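PDB 1O63: ATP phosphoribosyltransferase from Thermotoga maritima, which probably catalyses the first step of histidine biosynthesis, condensing ATP with 5-phosphoribose 1-diphosphate to give phosphoribosyl-ATP and diphosphate. Local coordinates for residues A[75-83]-A[171-181]. Residues are numbered along the deposited sequence; the frame is centred on the assembly and turned at random.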
loop_
_atom_site.group_PDB
_atom_site.type_symbol
_atom_site.label_atom_id
_atom_site.label_comp_id
_atom_site.label_asym_id
_atom_site.label_seq_id
_atom_site.Cartn_x
_atom_site.Cartn_y
_atom_site.Cartn_z
ATOM N N SER A 75 17.768 11.731 2.090
ATOM C CA SER A 75 19.002 12.463 1.826
ATOM C C SER A 75 19.726 11.914 0.601
ATOM O O SER A 75 20.818 12.391 0.255
ATOM C CB SER A 75 19.937 12.366 3.052
ATOM O OG SER A 75 20.028 10.985 3.424
ATOM N N LEU A 76 19.152 10.955 -0.091
ATOM C CA LEU A 76 19.759 10.324 -1.240
ATOM C C LEU A 76 20.139 11.275 -2.364
ATOM O O LEU A 76 19.486 12.266 -2.697
ATOM C CB LEU A 76 18.850 9.196 -1.772
ATOM C CG LEU A 76 18.288 8.263 -0.696
ATOM C CD1 LEU A 76 17.104 7.473 -1.238
ATOM C CD2 LEU A 76 19.405 7.331 -0.201
ATOM N N ILE A 77 21.207 10.892 -3.062
ATOM C CA ILE A 77 21.762 11.638 -4.176
ATOM C C ILE A 77 21.139 11.260 -5.505
ATOM O O ILE A 77 21.037 10.076 -5.831
ATOM C CB ILE A 77 23.286 11.302 -4.243
ATOM C CG1 ILE A 77 23.970 11.892 -2.986
ATOM C CG2 ILE A 77 23.954 11.795 -5.499
ATOM C CD1 ILE A 77 25.315 11.197 -2.752
ATOM N N GLN A 78 20.807 12.256 -6.321
ATOM C CA GLN A 78 20.284 12.008 -7.658
ATOM C C GLN A 78 21.362 12.411 -8.666
ATOM O O GLN A 78 21.591 13.627 -8.810
ATOM C CB GLN A 78 19.028 12.860 -7.932
ATOM C CG GLN A 78 17.787 12.425 -7.178
ATOM C CD GLN A 78 16.525 13.140 -7.672
ATOM O OE1 GLN A 78 16.256 13.218 -8.890
ATOM N NE2 GLN A 78 15.771 13.644 -6.721
ATOM N N PRO A 79 22.049 11.462 -9.282
ATOM C CA PRO A 79 23.175 11.783 -10.132
ATOM C C PRO A 79 22.745 12.486 -11.403
ATOM O O PRO A 79 23.480 13.321 -11.920
ATOM C CB PRO A 79 23.837 10.437 -10.425
ATOM C CG PRO A 79 22.722 9.437 -10.202
ATOM C CD PRO A 79 21.956 10.004 -9.038
ATOM N N PHE A 80 21.581 12.121 -11.945
ATOM C CA PHE A 80 21.132 12.757 -13.189
ATOM C C PHE A 80 19.626 12.673 -13.357
ATOM O O PHE A 80 18.924 12.000 -12.596
ATOM C CB PHE A 80 21.881 12.172 -14.378
ATOM C CG PHE A 80 21.706 10.705 -14.613
ATOM C CD1 PHE A 80 20.644 10.227 -15.367
ATOM C CD2 PHE A 80 22.615 9.788 -14.101
ATOM C CE1 PHE A 80 20.478 8.877 -15.606
ATOM C CE2 PHE A 80 22.459 8.439 -14.337
ATOM C CZ PHE A 80 21.406 7.976 -15.082
ATOM N N PHE A 81 19.147 13.302 -14.426
ATOM C CA PHE A 81 17.727 13.412 -14.754
ATOM C C PHE A 81 17.226 12.406 -15.761
ATOM O O PHE A 81 17.762 12.254 -16.856
ATOM C CB PHE A 81 17.533 14.852 -15.319
ATOM C CG PHE A 81 16.130 15.236 -15.667
ATOM C CD1 PHE A 81 15.601 14.966 -16.918
ATOM C CD2 PHE A 81 15.338 15.929 -14.761
ATOM C CE1 PHE A 81 14.306 15.333 -17.241
ATOM C CE2 PHE A 81 14.058 16.309 -15.085
ATOM C CZ PHE A 81 13.533 16.010 -16.329
ATOM N N ILE A 82 16.112 11.726 -15.468
ATOM C CA ILE A 82 15.529 10.767 -16.434
ATOM C C ILE A 82 14.273 11.388 -17.033
ATOM O O ILE A 82 13.251 11.558 -16.371
ATOM C CB ILE A 82 15.243 9.427 -15.766
ATOM C CG1 ILE A 82 16.534 8.860 -15.143
ATOM C CG2 ILE A 82 14.658 8.431 -16.774
ATOM C CD1 ILE A 82 16.299 7.630 -14.271
ATOM N N PRO A 83 14.357 11.829 -18.286
ATOM C CA PRO A 83 13.361 12.584 -18.976
ATOM C C PRO A 83 11.912 12.213 -18.983
ATOM O O PRO A 83 11.025 13.087 -18.790
ATOM C CB PRO A 83 13.891 12.607 -20.440
ATOM C CG PRO A 83 15.355 12.521 -20.297
ATOM C CD PRO A 83 15.623 11.693 -19.086
ATOM N N ARG A 171 8.008 11.521 -12.924
ATOM C CA ARG A 171 8.987 10.858 -13.777
ATOM C C ARG A 171 9.720 9.797 -12.928
ATOM O O ARG A 171 9.576 9.738 -11.728
ATOM C CB ARG A 171 10.083 11.884 -14.168
ATOM C CG ARG A 171 9.582 13.195 -14.702
ATOM C CD ARG A 171 10.705 14.058 -15.265
ATOM N NE ARG A 171 10.158 15.043 -16.215
ATOM C CZ ARG A 171 9.568 16.164 -15.803
ATOM N NH1 ARG A 171 9.438 16.407 -14.509
ATOM N NH2 ARG A 171 9.097 16.994 -16.716
ATOM N N THR A 172 10.625 9.090 -13.587
ATOM C CA THR A 172 11.513 8.149 -12.904
ATOM C C THR A 172 12.736 8.933 -12.438
ATOM O O THR A 172 13.148 9.860 -13.132
ATOM C CB THR A 172 11.958 7.059 -13.892
ATOM O OG1 THR A 172 10.747 6.468 -14.410
ATOM C CG2 THR A 172 12.821 6.001 -13.248
ATOM N N HIS A 173 13.280 8.582 -11.268
ATOM C CA HIS A 173 14.488 9.274 -10.794
ATOM C C HIS A 173 15.520 8.169 -10.429
ATOM O O HIS A 173 15.052 7.100 -10.060
ATOM C CB HIS A 173 14.199 10.041 -9.509
ATOM C CG HIS A 173 13.204 11.154 -9.637
ATOM N ND1 HIS A 173 13.558 12.461 -9.757
ATOM C CD2 HIS A 173 11.844 11.114 -9.688
ATOM C CE1 HIS A 173 12.446 13.210 -9.889
ATOM N NE2 HIS A 173 11.401 12.401 -9.845
ATOM N N VAL A 174 16.787 8.451 -10.571
ATOM C CA VAL A 174 17.833 7.530 -10.079
ATOM C C VAL A 174 18.380 8.112 -8.772
ATOM O O VAL A 174 18.603 9.332 -8.670
ATOM C CB VAL A 174 18.923 7.258 -11.084
ATOM C CG1 VAL A 174 19.513 8.553 -11.637
ATOM C CG2 VAL A 174 20.068 6.420 -10.464
ATOM N N VAL A 175 18.509 7.269 -7.745
ATOM C CA VAL A 175 18.930 7.712 -6.425
ATOM C C VAL A 175 20.072 6.820 -5.936
ATOM O O VAL A 175 20.080 5.623 -6.250
ATOM C CB VAL A 175 17.815 7.716 -5.384
ATOM C CG1 VAL A 175 16.958 8.974 -5.525
ATOM C CG2 VAL A 175 16.952 6.461 -5.434
ATOM N N VAL A 176 21.049 7.409 -5.259
ATOM C CA VAL A 176 22.238 6.641 -4.872
ATOM C C VAL A 176 22.449 6.723 -3.364
ATOM O O VAL A 176 22.365 7.798 -2.782
ATOM C CB VAL A 176 23.494 7.176 -5.588
ATOM C CG1 VAL A 176 24.779 6.513 -5.105
ATOM C CG2 VAL A 176 23.431 6.967 -7.117
ATOM N N ASN A 177 22.792 5.597 -2.754
ATOM C CA ASN A 177 23.164 5.596 -1.320
ATOM C C ASN A 177 24.473 6.369 -1.183
ATOM O O ASN A 177 25.477 6.054 -1.819
ATOM C CB ASN A 177 23.331 4.137 -0.904
ATOM C CG ASN A 177 23.911 3.883 0.463
ATOM O OD1 ASN A 177 24.053 4.780 1.289
ATOM N ND2 ASN A 177 24.239 2.618 0.710
ATOM N N PRO A 178 24.492 7.443 -0.408
ATOM C CA PRO A 178 25.668 8.265 -0.221
ATOM C C PRO A 178 26.907 7.525 0.243
ATOM O O PRO A 178 28.041 7.886 -0.099
ATOM C CB PRO A 178 25.257 9.309 0.809
ATOM C CG PRO A 178 23.937 8.904 1.325
ATOM C CD PRO A 178 23.322 7.960 0.336
ATOM N N VAL A 179 26.773 6.514 1.082
ATOM C CA VAL A 179 27.913 5.725 1.532
ATOM C C VAL A 179 28.533 4.938 0.387
ATOM O O VAL A 179 29.765 4.841 0.270
ATOM C CB VAL A 179 27.513 4.742 2.648
ATOM C CG1 VAL A 179 28.651 3.796 2.968
ATOM C CG2 VAL A 179 27.074 5.493 3.892
ATOM N N SER A 180 27.699 4.403 -0.508
ATOM C CA SER A 180 28.141 3.647 -1.662
ATOM C C SER A 180 28.985 4.518 -2.598
ATOM O O SER A 180 29.935 4.064 -3.229
ATOM C CB SER A 180 26.947 3.113 -2.478
ATOM O OG SER A 180 26.270 2.120 -1.743
ATOM N N TYR A 181 28.646 5.806 -2.598
ATOM C CA TYR A 181 29.389 6.802 -3.349
ATOM C C TYR A 181 30.768 7.016 -2.752
ATOM O O TYR A 181 31.719 7.450 -3.419
ATOM C CB TYR A 181 28.562 8.093 -3.429
ATOM C CG TYR A 181 28.373 8.596 -4.850
ATOM C CD1 TYR A 181 29.430 8.542 -5.750
ATOM C CD2 TYR A 181 27.177 9.148 -5.283
ATOM C CE1 TYR A 181 29.295 8.999 -7.043
ATOM C CE2 TYR A 181 27.037 9.623 -6.581
ATOM C CZ TYR A 181 28.098 9.556 -7.448
ATOM O OH TYR A 181 28.004 10.040 -8.743
HETATM O O HOH W 1 16.733 11.341 -11.300
HETATM O O HOH W 2 14.671 12.031 -13.221
HETATM O O HOH W 3 11.389 9.794 -16.344
#
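Arg-171 reaches across to Phe-81 where two antiparallel strands of the periplasmic-binding-protein-like fold run side by side, the N-to-C directions of 81-83 and 171-176 at 159°. Its chain, extended from CG to NE, brings CD and NE against CZ of that ring, and NE gives a weak hydrogen bond to Pro-83 O. At Thr-172 the strands stand apart and water fills in: one molecule links Thr-172 N to Ile-82 O, another Thr-172 O to Ile-82 N. His-173 ND1 donates to Gln-78 OE1 at 2.9 Å from above the amide plane, the imidazole and amide planes 89° apart, while His-173 NE2 is hydrogen-bonded to Thr-66 OG1. A leucine in its place would lose both bonds and would probably leave the Gln-78 amide freer to turn. Val-174 CG1, placed between the backbone N and carbonyl carbon (chi1 52°), sits over the centre of the Phe-80 ring, 3.9 Å from its centroid, in a CH-pi contact; Pro-79 CG also touches this methyl. Val-175 CB meets Leu-76 CB on the side where helix 50-55 packs. Val-176 pairs directly with Ile-77, its N donating to Ile-77 O at 2.7 Å. Past Asn-177, which N-caps the next helix, Ile-77 CD1 ends 3.8 Å from Tyr-181 CD2.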